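Local atomic coordinates of phenylalanine--tRNA ligase beta subunit (Pyrococcus horikoshii, PDB entry 2CXI), a protein that forms, with the alpha subunit, a tetrameric ligase that joins L-phenylalanine to tRNA(Phe) at the cost of ATP, this N-terminal fragment carrying B3/4 and B5 regions. Residues A[67-70]-A[71-75]; A[112-116]-A[117-121]; A[266-270]-A[271-275]; A[296-300]-A[301-305]. All coordinates share one frame; numbering follows the deposited sequence.

Contact 1: A[67-70]-A[71-75]; sequences RQIK and WALGI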
loop_
_atom_site.group_PDB
_atom_site.type_symbol
_atom_site.label_atom_id
_atom_site.label_comp_id
_atom_site.label_asym_id
_atom_site.label_seq_id
_atom_site.Cartn_x
_atom_site.Cartn_y
_atom_site.Cartn_z
ATOM N N ARG A 67 21.577 -35.589 7.395
ATOM C CA ARG A 67 21.133 -35.152 8.724
ATOM C C ARG A 67 21.092 -36.375 9.649
ATOM O O ARG A 67 21.688 -36.358 10.717
ATOM C CB ARG A 67 19.750 -34.469 8.602
ATOM C CG ARG A 67 19.212 -33.747 9.873
ATOM C CD ARG A 67 18.032 -32.842 9.480
ATOM N NE ARG A 67 17.014 -33.644 8.810
ATOM C CZ ARG A 67 16.196 -33.226 7.849
ATOM N NH1 ARG A 67 16.220 -31.961 7.397
ATOM N NH2 ARG A 67 15.326 -34.096 7.349
ATOM N N GLN A 68 20.448 -37.457 9.216
ATOM C CA GLN A 68 20.425 -38.670 10.016
ATOM C C GLN A 68 21.792 -39.173 10.378
ATOM O O GLN A 68 22.039 -39.541 11.537
ATOM C CB GLN A 68 19.757 -39.817 9.286
ATOM C CG GLN A 68 18.674 -40.344 10.074
ATOM C CD GLN A 68 17.534 -39.536 9.662
ATOM O OE1 GLN A 68 16.650 -39.192 10.453
ATOM N NE2 GLN A 68 17.563 -39.160 8.378
ATOM N N ILE A 69 22.656 -39.248 9.378
ATOM C CA ILE A 69 24.030 -39.703 9.616
ATOM C C ILE A 69 24.760 -38.806 10.619
ATOM O O ILE A 69 25.506 -39.305 11.463
ATOM C CB ILE A 69 24.771 -39.873 8.279
ATOM C CG1 ILE A 69 24.127 -41.020 7.500
ATOM C CG2 ILE A 69 26.300 -40.147 8.483
ATOM C CD1 ILE A 69 24.559 -41.046 5.997
ATOM N N LYS A 70 24.587 -37.488 10.513
ATOM C CA LYS A 70 25.244 -36.579 11.472
ATOM C C LYS A 70 24.818 -36.917 12.910
ATOM O O LYS A 70 25.652 -36.928 13.828
ATOM C CB LYS A 70 24.950 -35.089 11.162
ATOM C CG LYS A 70 25.829 -34.525 9.998
ATOM C CD LYS A 70 25.713 -33.015 9.856
ATOM C CE LYS A 70 24.359 -32.615 9.305
ATOM N NZ LYS A 70 24.450 -31.153 8.850
ATOM N N TRP A 71 23.524 -37.171 13.113
ATOM C CA TRP A 71 23.011 -37.571 14.429
ATOM C C TRP A 71 23.510 -38.963 14.847
ATOM O O TRP A 71 23.950 -39.170 16.000
ATOM C CB TRP A 71 21.465 -37.494 14.444
ATOM C CG TRP A 71 20.955 -36.243 15.098
ATOM C CD1 TRP A 71 20.437 -36.141 16.342
ATOM C CD2 TRP A 71 20.907 -34.917 14.529
ATOM N NE1 TRP A 71 20.064 -34.830 16.597
ATOM C CE2 TRP A 71 20.336 -34.065 15.493
ATOM C CE3 TRP A 71 21.293 -34.365 13.287
ATOM C CZ2 TRP A 71 20.163 -32.679 15.277
ATOM C CZ3 TRP A 71 21.105 -32.988 13.062
ATOM C CH2 TRP A 71 20.545 -32.167 14.056
ATOM N N ALA A 72 23.497 -39.905 13.918
ATOM C CA ALA A 72 24.025 -41.248 14.207
ATOM C C ALA A 72 25.489 -41.196 14.666
ATOM O O ALA A 72 25.893 -41.920 15.574
ATOM C CB ALA A 72 23.882 -42.140 12.992
ATOM N N LEU A 73 26.277 -40.323 14.050
ATOM C CA LEU A 73 27.676 -40.181 14.416
ATOM C C LEU A 73 27.896 -39.259 15.598
ATOM O O LEU A 73 29.028 -39.059 15.996
ATOM C CB LEU A 73 28.511 -39.663 13.220
ATOM C CG LEU A 73 28.478 -40.579 11.995
ATOM C CD1 LEU A 73 29.104 -39.896 10.764
ATOM C CD2 LEU A 73 29.070 -41.981 12.277
ATOM N N GLY A 74 26.841 -38.637 16.118
ATOM C CA GLY A 74 27.007 -37.672 17.194
ATOM C C GLY A 74 27.636 -36.353 16.804
ATOM O O GLY A 74 28.198 -35.682 17.658
ATOM N N ILE A 75 27.585 -35.968 15.531
ATOM C CA ILE A 75 28.101 -34.657 15.116
ATOM C C ILE A 75 27.084 -33.613 15.578
ATOM O O ILE A 75 27.448 -32.497 15.971
ATOM C CB ILE A 75 28.349 -34.633 13.592
ATOM C CG1 ILE A 75 29.484 -35.596 13.212
ATOM C CG2 ILE A 75 28.654 -33.216 13.056
ATOM C CD1 ILE A 75 29.531 -35.884 11.680
#
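The backbone N of I75 reaches back to K70 O at 2.7 Å, the bond that closes a Schellman motif at the C-terminal end of helix 62-72. G74 makes the turn: its phi of 72° is easily reached by a residue without a side chain, and its own N bonds to W71 O inside the same turn. Upstream the helix is regular, W71 N donating to R67 O, A72 N to Q68 O and L73 N to I69 O, this last at 2.9 Å.

The side chains follow the same spacing. I69 and L73 lie side by side and point the same way, CG2 of I69 meeting CD1 of L73 at 3.6 Å; two branched aliphatics suit this ridge, where I69 also packs on W24 and L27 of helix 21-30. With chi1 at -171°, R67 carries CG away from its backbone N and across the indole of W71 at a slant, the CG methylene of R67 standing 3.8 Å from CZ3 of W71. The guanidinium is turned steeply against that ring and goes instead to F328, a cation-pi partner.

Further out, the indole NE1 of W71 is held by a hydrogen bond to G78 O, which restricts how the ring can turn, while the long chain of K70 carries NZ to a salt bridge with E256. A72, small enough for close packing, touches Y30. Back at the indole, the edge rather than the face meets the helix backbone: CE3 of W71 lies near R67 O, 3.3 Å away.

Contact 2: A[112-116]-A[117-121]; sequences LRLDE and DSLSQ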
loop_
_atom_site.group_PDB
_atom_site.type_symbol
_atom_site.label_atom_id
_atom_site.label_comp_id
_atom_site.label_asym_id
_atom_site.label_seq_id
_atom_site.Cartn_x
_atom_site.Cartn_y
_atom_site.Cartn_z
ATOM N N LEU A 112 20.594 -18.885 -0.274
ATOM C CA LEU A 112 21.073 -20.153 -0.766
ATOM C C LEU A 112 22.185 -19.880 -1.775
ATOM O O LEU A 112 22.159 -18.877 -2.491
ATOM C CB LEU A 112 19.934 -20.943 -1.412
ATOM C CG LEU A 112 18.904 -21.493 -0.391
ATOM C CD1 LEU A 112 17.608 -21.841 -1.101
ATOM C CD2 LEU A 112 19.428 -22.705 0.394
ATOM N N ARG A 113 23.137 -20.791 -1.851
ATOM C CA ARG A 113 24.050 -20.811 -2.983
ATOM C C ARG A 113 23.893 -22.167 -3.663
ATOM O O ARG A 113 24.411 -23.164 -3.188
ATOM C CB ARG A 113 25.500 -20.557 -2.521
ATOM C CG ARG A 113 25.691 -19.301 -1.612
ATOM C CD ARG A 113 27.120 -19.129 -0.981
ATOM N NE ARG A 113 28.094 -19.864 -1.809
ATOM C CZ ARG A 113 28.688 -21.010 -1.445
ATOM N NH1 ARG A 113 28.469 -21.548 -0.237
ATOM N NH2 ARG A 113 29.523 -21.610 -2.287
ATOM N N LEU A 114 23.193 -22.204 -4.790
ATOM C CA LEU A 114 22.840 -23.461 -5.422
ATOM C C LEU A 114 23.911 -23.921 -6.404
ATOM O O LEU A 114 24.770 -23.141 -6.807
ATOM C CB LEU A 114 21.460 -23.389 -6.114
ATOM C CG LEU A 114 20.339 -22.901 -5.199
ATOM C CD1 LEU A 114 19.067 -22.822 -6.064
ATOM C CD2 LEU A 114 20.204 -23.900 -4.010
ATOM N N ASP A 115 23.879 -25.206 -6.730
ATOM C CA ASP A 115 24.726 -25.773 -7.789
ATOM C C ASP A 115 24.018 -26.962 -8.360
ATOM O O ASP A 115 22.849 -27.239 -7.991
ATOM C CB ASP A 115 26.130 -26.140 -7.275
ATOM C CG ASP A 115 26.111 -26.961 -5.955
ATOM O OD1 ASP A 115 25.345 -27.945 -5.828
ATOM O OD2 ASP A 115 26.873 -26.703 -4.998
ATOM N N GLU A 116 24.684 -27.682 -9.268
ATOM C CA GLU A 116 24.035 -28.808 -9.933
ATOM C C GLU A 116 23.492 -29.823 -8.922
ATOM O O GLU A 116 22.383 -30.294 -9.077
ATOM C CB GLU A 116 24.982 -29.532 -10.915
ATOM C CG GLU A 116 25.126 -28.830 -12.278
ATOM C CD GLU A 116 26.184 -29.478 -13.178
ATOM O OE1 GLU A 116 26.495 -30.701 -12.971
ATOM O OE2 GLU A 116 26.709 -28.769 -14.097
ATOM N N ASP A 117 24.303 -30.187 -7.931
ATOM C CA ASP A 117 23.888 -31.184 -6.930
ATOM C C ASP A 117 22.698 -30.715 -6.072
ATOM O O ASP A 117 21.730 -31.455 -5.898
ATOM C CB ASP A 117 25.042 -31.546 -6.032
ATOM C CG ASP A 117 25.988 -32.602 -6.668
ATOM O OD1 ASP A 117 25.737 -33.073 -7.800
ATOM O OD2 ASP A 117 27.000 -33.014 -6.073
ATOM N N SER A 118 22.799 -29.523 -5.497
ATOM C CA SER A 118 21.693 -29.017 -4.644
ATOM C C SER A 118 20.416 -28.764 -5.429
ATOM O O SER A 118 19.313 -29.090 -4.968
ATOM C CB SER A 118 22.097 -27.808 -3.812
ATOM O OG SER A 118 22.613 -26.753 -4.581
ATOM N N LEU A 119 20.536 -28.226 -6.639
ATOM C CA LEU A 119 19.334 -28.016 -7.462
ATOM C C LEU A 119 18.660 -29.330 -7.874
ATOM O O LEU A 119 17.425 -29.466 -7.884
ATOM C CB LEU A 119 19.703 -27.201 -8.717
ATOM C CG LEU A 119 18.569 -26.730 -9.614
ATOM C CD1 LEU A 119 17.506 -25.954 -8.750
ATOM C CD2 LEU A 119 19.230 -25.860 -10.759
ATOM N N SER A 120 19.472 -30.322 -8.214
ATOM C CA SER A 120 18.909 -31.569 -8.613
ATOM C C SER A 120 18.266 -32.314 -7.400
ATOM O O SER A 120 17.212 -32.921 -7.553
ATOM C CB SER A 120 19.928 -32.404 -9.427
ATOM O OG SER A 120 20.342 -33.533 -8.722
ATOM N N GLN A 121 18.870 -32.246 -6.214
ATOM C CA GLN A 121 18.256 -32.815 -5.015
ATOM C C GLN A 121 16.867 -32.175 -4.679
ATOM O O GLN A 121 15.880 -32.867 -4.327
ATOM C CB GLN A 121 19.198 -32.665 -3.821
ATOM C CG GLN A 121 20.355 -33.665 -3.806
ATOM C CD GLN A 121 19.836 -35.101 -3.899
ATOM O OE1 GLN A 121 19.089 -35.553 -3.021
ATOM N NE2 GLN A 121 20.137 -35.771 -5.004
HETATM O O HOH W 1 24.573 -25.973 -3.102
#
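A capping box formed by D115 and S118 starts helix 116-133 of the B3/4 region, which follows strand 103-110. D115 is the N-cap. Its OD1 accepts from S118 N at 3.0 Å along an almost straight N-H...O line (176°), and the serine returns the bond, its OG accepting from D115 N at 2.9 Å. A short carboxylate and a short hydroxyl suit the two places, since each must fold back on a backbone N-H that the first helical turn cannot satisfy. The chi1 of D115, 48°, sets CG between its own N and carbonyl carbon, from where OD1 can bend over the helix start. Regular helix bonds follow at once, L119 N to D115 O at 2.9 Å and S120 N to E116 O.

The other carboxylate oxygen, OD2 of D115, makes a salt bridge with R13 of helix 8-15; the carboxylate of D117 is hydrogen-bonded to S7 OG and salt-bridged to K44, while its side chain touches helix 8-15. Replacing the aspartate D115 by alanine is likely to leave S118 N without its cap and R13 without this carboxylate as a partner. On the far side of the box L114 brings CD2 to 3.8 Å from S118 OG. A water ties the loop to the box: it donates to R113 O at 2.8 Å, reaches D115 OD2 weakly, and lies 2.6 Å from S118 OG.

Contact 3: A[266-270]-A[271-275]; sequences VVYKD and FEIET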
loop_
_atom_site.group_PDB
_atom_site.type_symbol
_atom_site.label_atom_id
_atom_site.label_comp_id
_atom_site.label_asym_id
_atom_site.label_seq_id
_atom_site.Cartn_x
_atom_site.Cartn_y
_atom_site.Cartn_z
ATOM N N VAL A 266 -0.636 -16.487 5.220
ATOM C CA VAL A 266 -1.461 -17.092 4.223
ATOM C C VAL A 266 -2.913 -16.823 4.630
ATOM O O VAL A 266 -3.363 -17.327 5.663
ATOM C CB VAL A 266 -1.245 -18.604 4.070
ATOM C CG1 VAL A 266 -1.991 -19.133 2.817
ATOM C CG2 VAL A 266 0.268 -18.961 4.007
ATOM N N VAL A 267 -3.604 -16.077 3.781
ATOM C CA VAL A 267 -4.959 -15.546 4.046
ATOM C C VAL A 267 -6.033 -16.334 3.294
ATOM O O VAL A 267 -6.122 -16.358 2.029
ATOM C CB VAL A 267 -5.011 -13.990 3.785
ATOM C CG1 VAL A 267 -6.401 -13.367 4.222
ATOM C CG2 VAL A 267 -3.927 -13.307 4.522
ATOM N N TYR A 268 -6.851 -17.011 4.079
ATOM C CA TYR A 268 -8.019 -17.696 3.588
ATOM C C TYR A 268 -9.246 -16.826 3.894
ATOM O O TYR A 268 -9.124 -15.836 4.578
ATOM C CB TYR A 268 -8.147 -19.049 4.283
ATOM C CG TYR A 268 -7.140 -20.109 3.834
ATOM C CD1 TYR A 268 -5.795 -20.029 4.221
ATOM C CD2 TYR A 268 -7.540 -21.172 3.004
ATOM C CE1 TYR A 268 -4.853 -21.035 3.818
ATOM C CE2 TYR A 268 -6.608 -22.157 2.576
ATOM C CZ TYR A 268 -5.292 -22.068 2.992
ATOM O OH TYR A 268 -4.408 -23.045 2.602
ATOM N N LYS A 269 -10.414 -17.175 3.381
ATOM C CA LYS A 269 -11.604 -16.366 3.655
ATOM C C LYS A 269 -11.878 -16.277 5.161
ATOM O O LYS A 269 -12.026 -15.173 5.667
ATOM C CB LYS A 269 -12.837 -16.848 2.880
ATOM C CG LYS A 269 -14.107 -16.006 3.096
ATOM C CD LYS A 269 -13.917 -14.558 2.593
ATOM C CE LYS A 269 -15.176 -13.700 2.816
ATOM N NZ LYS A 269 -16.358 -14.290 2.090
ATOM N N ASP A 270 -11.853 -17.414 5.871
ATOM C CA ASP A 270 -12.298 -17.468 7.264
ATOM C C ASP A 270 -11.182 -17.530 8.277
ATOM O O ASP A 270 -11.458 -17.655 9.474
ATOM C CB ASP A 270 -13.096 -18.728 7.539
ATOM C CG ASP A 270 -14.337 -18.841 6.704
ATOM O OD1 ASP A 270 -14.920 -17.801 6.314
ATOM O OD2 ASP A 270 -14.805 -19.964 6.423
ATOM N N PHE A 271 -9.933 -17.524 7.824
ATOM C CA PHE A 271 -8.837 -17.638 8.771
ATOM C C PHE A 271 -7.552 -17.289 8.075
ATOM O O PHE A 271 -7.475 -17.247 6.849
ATOM C CB PHE A 271 -8.760 -19.064 9.371
ATOM C CG PHE A 271 -8.301 -20.126 8.398
ATOM C CD1 PHE A 271 -9.221 -20.788 7.581
ATOM C CD2 PHE A 271 -6.955 -20.478 8.306
ATOM C CE1 PHE A 271 -8.793 -21.755 6.683
ATOM C CE2 PHE A 271 -6.533 -21.459 7.396
ATOM C CZ PHE A 271 -7.450 -22.083 6.606
ATOM N N GLU A 272 -6.530 -17.084 8.874
ATOM C CA GLU A 272 -5.224 -16.772 8.350
ATOM C C GLU A 272 -4.252 -17.717 9.066
ATOM O O GLU A 272 -4.504 -18.115 10.215
ATOM C CB GLU A 272 -4.962 -15.312 8.695
ATOM C CG GLU A 272 -3.553 -14.818 8.466
ATOM C CD GLU A 272 -3.355 -13.449 9.109
ATOM O OE1 GLU A 272 -4.217 -12.580 8.903
ATOM O OE2 GLU A 272 -2.346 -13.260 9.826
ATOM N N ILE A 273 -3.134 -18.059 8.429
ATOM C CA ILE A 273 -2.117 -18.911 9.096
ATOM C C ILE A 273 -0.723 -18.514 8.710
ATOM O O ILE A 273 -0.496 -18.103 7.591
ATOM C CB ILE A 273 -2.277 -20.448 8.732
ATOM C CG1 ILE A 273 -2.314 -20.644 7.199
ATOM C CG2 ILE A 273 -3.471 -21.067 9.447
ATOM C CD1 ILE A 273 -2.289 -22.073 6.714
ATOM N N GLU A 274 0.234 -18.742 9.582
ATOM C CA GLU A 274 1.591 -18.359 9.284
ATOM C C GLU A 274 2.341 -19.634 8.940
ATOM O O GLU A 274 2.421 -20.549 9.772
ATOM C CB GLU A 274 2.220 -17.693 10.503
ATOM C CG GLU A 274 3.667 -17.275 10.285
ATOM C CD GLU A 274 4.400 -16.845 11.569
ATOM O OE1 GLU A 274 3.747 -16.722 12.642
ATOM O OE2 GLU A 274 5.659 -16.650 11.522
ATOM N N THR A 275 2.877 -19.732 7.727
ATOM C CA THR A 275 3.621 -20.976 7.349
ATOM C C THR A 275 5.078 -20.674 6.924
ATOM O O THR A 275 5.331 -19.574 6.425
ATOM C CB THR A 275 2.882 -21.773 6.228
ATOM O OG1 THR A 275 2.833 -20.990 5.054
ATOM C CG2 THR A 275 1.396 -22.024 6.558
#
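An offset aromatic stack spans the turn of the beta hairpin that joins strand 260-267 to strand 272-275 at one edge of the large mixed sheet. The side chains of Y268 and F271 run side by side and point the same way, and their rings stack with planes 12° apart and centroids 4.4 Å from each other. CZ of F271 sits over the face of Y268, 3.4 Å from its CG, and displaced toward the rim. The displacement places CB of Y268 above the F271 face, a CH-pi contact. For F271 a chi1 of 70° wedges CG between the backbone N and carbonyl carbon, which lifts the ring over its neighbour. The tyrosine hydroxyl continues to G104 O, so the ring is held through its hydroxyl as well as over one face.

Below the stack, V266 and I273 form a hydrogen-bonded antiparallel pair, each N donating to the other's O at 2.9 Å. Their beta-branched side chains share one face, CB of V266 3.9 Å from CG1 of I273, and I273 also packs on L240 of helix 240-255. V267 and E272, the next, non-hydrogen-bonded pair, point to the other face, where E272 OE1 forms a salt bridge with R265. Y268 N donates to F271 O at 2.8 Å and closes the reversal, a short turn typical of a tight antiparallel beta hairpin.

Contact 4: A[296-300]-A[301-305]; sequences LELND and GEIKE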
loop_
_atom_site.group_PDB
_atom_site.type_symbol
_atom_site.label_atom_id
_atom_site.label_comp_id
_atom_site.label_asym_id
_atom_site.label_seq_id
_atom_site.Cartn_x
_atom_site.Cartn_y
_atom_site.Cartn_z
ATOM N N LEU A 296 15.333 -54.985 26.639
ATOM C CA LEU A 296 16.664 -54.459 26.896
ATOM C C LEU A 296 16.731 -53.875 28.302
ATOM O O LEU A 296 15.771 -53.283 28.777
ATOM C CB LEU A 296 17.046 -53.398 25.853
ATOM C CG LEU A 296 17.377 -53.914 24.441
ATOM C CD1 LEU A 296 17.313 -52.812 23.419
ATOM C CD2 LEU A 296 18.741 -54.625 24.381
ATOM N N GLU A 297 17.863 -54.021 28.969
ATOM C CA GLU A 297 18.008 -53.369 30.268
ATOM C C GLU A 297 18.805 -52.078 30.121
ATOM O O GLU A 297 20.011 -52.026 30.375
ATOM C CB GLU A 297 18.604 -54.327 31.318
ATOM C CG GLU A 297 17.570 -55.300 31.896
ATOM C CD GLU A 297 16.264 -54.615 32.319
ATOM O OE1 GLU A 297 16.308 -53.667 33.145
ATOM O OE2 GLU A 297 15.177 -55.022 31.837
ATOM N N LEU A 298 18.143 -51.041 29.640
ATOM C CA LEU A 298 18.800 -49.766 29.493
ATOM C C LEU A 298 18.229 -48.892 30.587
ATOM O O LEU A 298 17.018 -48.899 30.796
ATOM C CB LEU A 298 18.477 -49.162 28.127
ATOM C CG LEU A 298 18.875 -49.939 26.874
ATOM C CD1 LEU A 298 18.046 -49.431 25.705
ATOM C CD2 LEU A 298 20.373 -49.847 26.596
ATOM N N ASN A 299 19.082 -48.144 31.289
ATOM C CA ASN A 299 18.555 -47.257 32.324
ATOM C C ASN A 299 17.989 -46.007 31.670
ATOM O O ASN A 299 18.095 -45.858 30.447
ATOM C CB ASN A 299 19.601 -46.935 33.414
ATOM C CG ASN A 299 20.850 -46.282 32.868
ATOM O OD1 ASN A 299 20.788 -45.296 32.132
ATOM N ND2 ASN A 299 22.015 -46.810 33.266
ATOM N N ASP A 300 17.399 -45.107 32.459
ATOM C CA ASP A 300 16.784 -43.909 31.885
ATOM C C ASP A 300 17.740 -43.026 31.090
ATOM O O ASP A 300 17.339 -42.495 30.038
ATOM C CB ASP A 300 16.072 -43.093 32.950
ATOM C CG ASP A 300 14.899 -43.833 33.547
ATOM O OD1 ASP A 300 14.525 -44.921 33.039
ATOM O OD2 ASP A 300 14.270 -43.391 34.516
ATOM N N GLY A 301 18.975 -42.870 31.596
ATOM C CA GLY A 301 20.026 -42.110 30.930
ATOM C C GLY A 301 20.434 -42.712 29.579
ATOM O O GLY A 301 20.666 -41.983 28.607
ATOM N N GLU A 302 20.541 -44.036 29.524
ATOM C CA GLU A 302 20.877 -44.709 28.264
ATOM C C GLU A 302 19.785 -44.537 27.199
ATOM O O GLU A 302 20.077 -44.274 26.013
ATOM C CB GLU A 302 21.180 -46.178 28.505
ATOM C CG GLU A 302 22.522 -46.359 29.196
ATOM C CD GLU A 302 22.707 -47.749 29.754
ATOM O OE1 GLU A 302 21.718 -48.368 30.208
ATOM O OE2 GLU A 302 23.861 -48.220 29.715
ATOM N N ILE A 303 18.538 -44.667 27.633
ATOM C CA ILE A 303 17.402 -44.468 26.733
ATOM C C ILE A 303 17.386 -43.018 26.274
ATOM O O ILE A 303 17.201 -42.741 25.076
ATOM C CB ILE A 303 16.055 -44.847 27.390
ATOM C CG1 ILE A 303 16.057 -46.345 27.752
ATOM C CG2 ILE A 303 14.892 -44.527 26.405
ATOM C CD1 ILE A 303 14.906 -46.771 28.611
ATOM N N LYS A 304 17.592 -42.080 27.207
ATOM C CA LYS A 304 17.668 -40.675 26.795
ATOM C C LYS A 304 18.702 -40.448 25.666
ATOM O O LYS A 304 18.424 -39.764 24.685
ATOM C CB LYS A 304 17.937 -39.750 27.991
ATOM C CG LYS A 304 18.166 -38.288 27.596
ATOM C CD LYS A 304 17.906 -37.349 28.762
ATOM C CE LYS A 304 18.605 -36.023 28.503
ATOM N NZ LYS A 304 18.007 -34.982 29.304
ATOM N N GLU A 305 19.890 -41.019 25.831
ATOM C CA GLU A 305 20.985 -40.865 24.887
ATOM C C GLU A 305 20.641 -41.464 23.526
ATOM O O GLU A 305 21.028 -40.925 22.505
ATOM C CB GLU A 305 22.232 -41.573 25.388
ATOM C CG GLU A 305 22.889 -40.954 26.620
ATOM C CD GLU A 305 24.185 -41.660 26.941
ATOM O OE1 GLU A 305 24.299 -42.298 28.030
ATOM O OE2 GLU A 305 25.087 -41.605 26.071
#
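The amide of N299 and the carboxylate of E302 are stacked, their planes 17° apart although the two side chains cross at about a right angle: this is a capping box at the start of helix 300-309 in the B5 domain. Each side chain grips the other's backbone. N299, the N-cap, has chi1 near 59°, which curls OD1 back over the helix start to accept from E302 N at 2.9 Å, the donor tilted 27° from the plane of the amide. In return E302, its chain extended beyond CG, brings OE1 to N299 N, also at 2.9 Å, through the anti lone pair. Asparagine is short enough to bend over the first turn, glutamate long enough to span it. Were the glutamate E302 cut back to an alanine, N299 N would probably lose this acceptor and the amide the flat group stacked on it.

L298 crosses E302 obliquely and also packs on I303, the apolar partner behind the box; I303 packs further on L287 of helix 287-294. D300, beside the box, is salt-bridged to R291, which also donates a hydrogen bond to L298 O. The first helix bond runs from I303 N to N299 O at 3.1 Å, and beside it CB of L298 meets CG1 of I303 at 3.7 Å.

Overall arrangement
The four contacts are separate local features strung in order along the chain, none touching another. Contacts 2 and 4 both cap the start of a helix with a capping box, whereas contact 1 ends one and contact 3 reverses the chain between two strands; the two boxes are about 40 Å apart between centres. Contacts 1 and 4 are nearest neighbours, about 19 Å between centres and 7 Å between nearest atoms. Both approach the magnesium site predicted to be shared with the alpha subunit: D341 lies about 8 Å from Q68 and 9 Å from I303, side chain to side chain. Contacts 2 and 3 are away from it, contact 3 about 36 Å from contact 1 between centres and across the chain's centre.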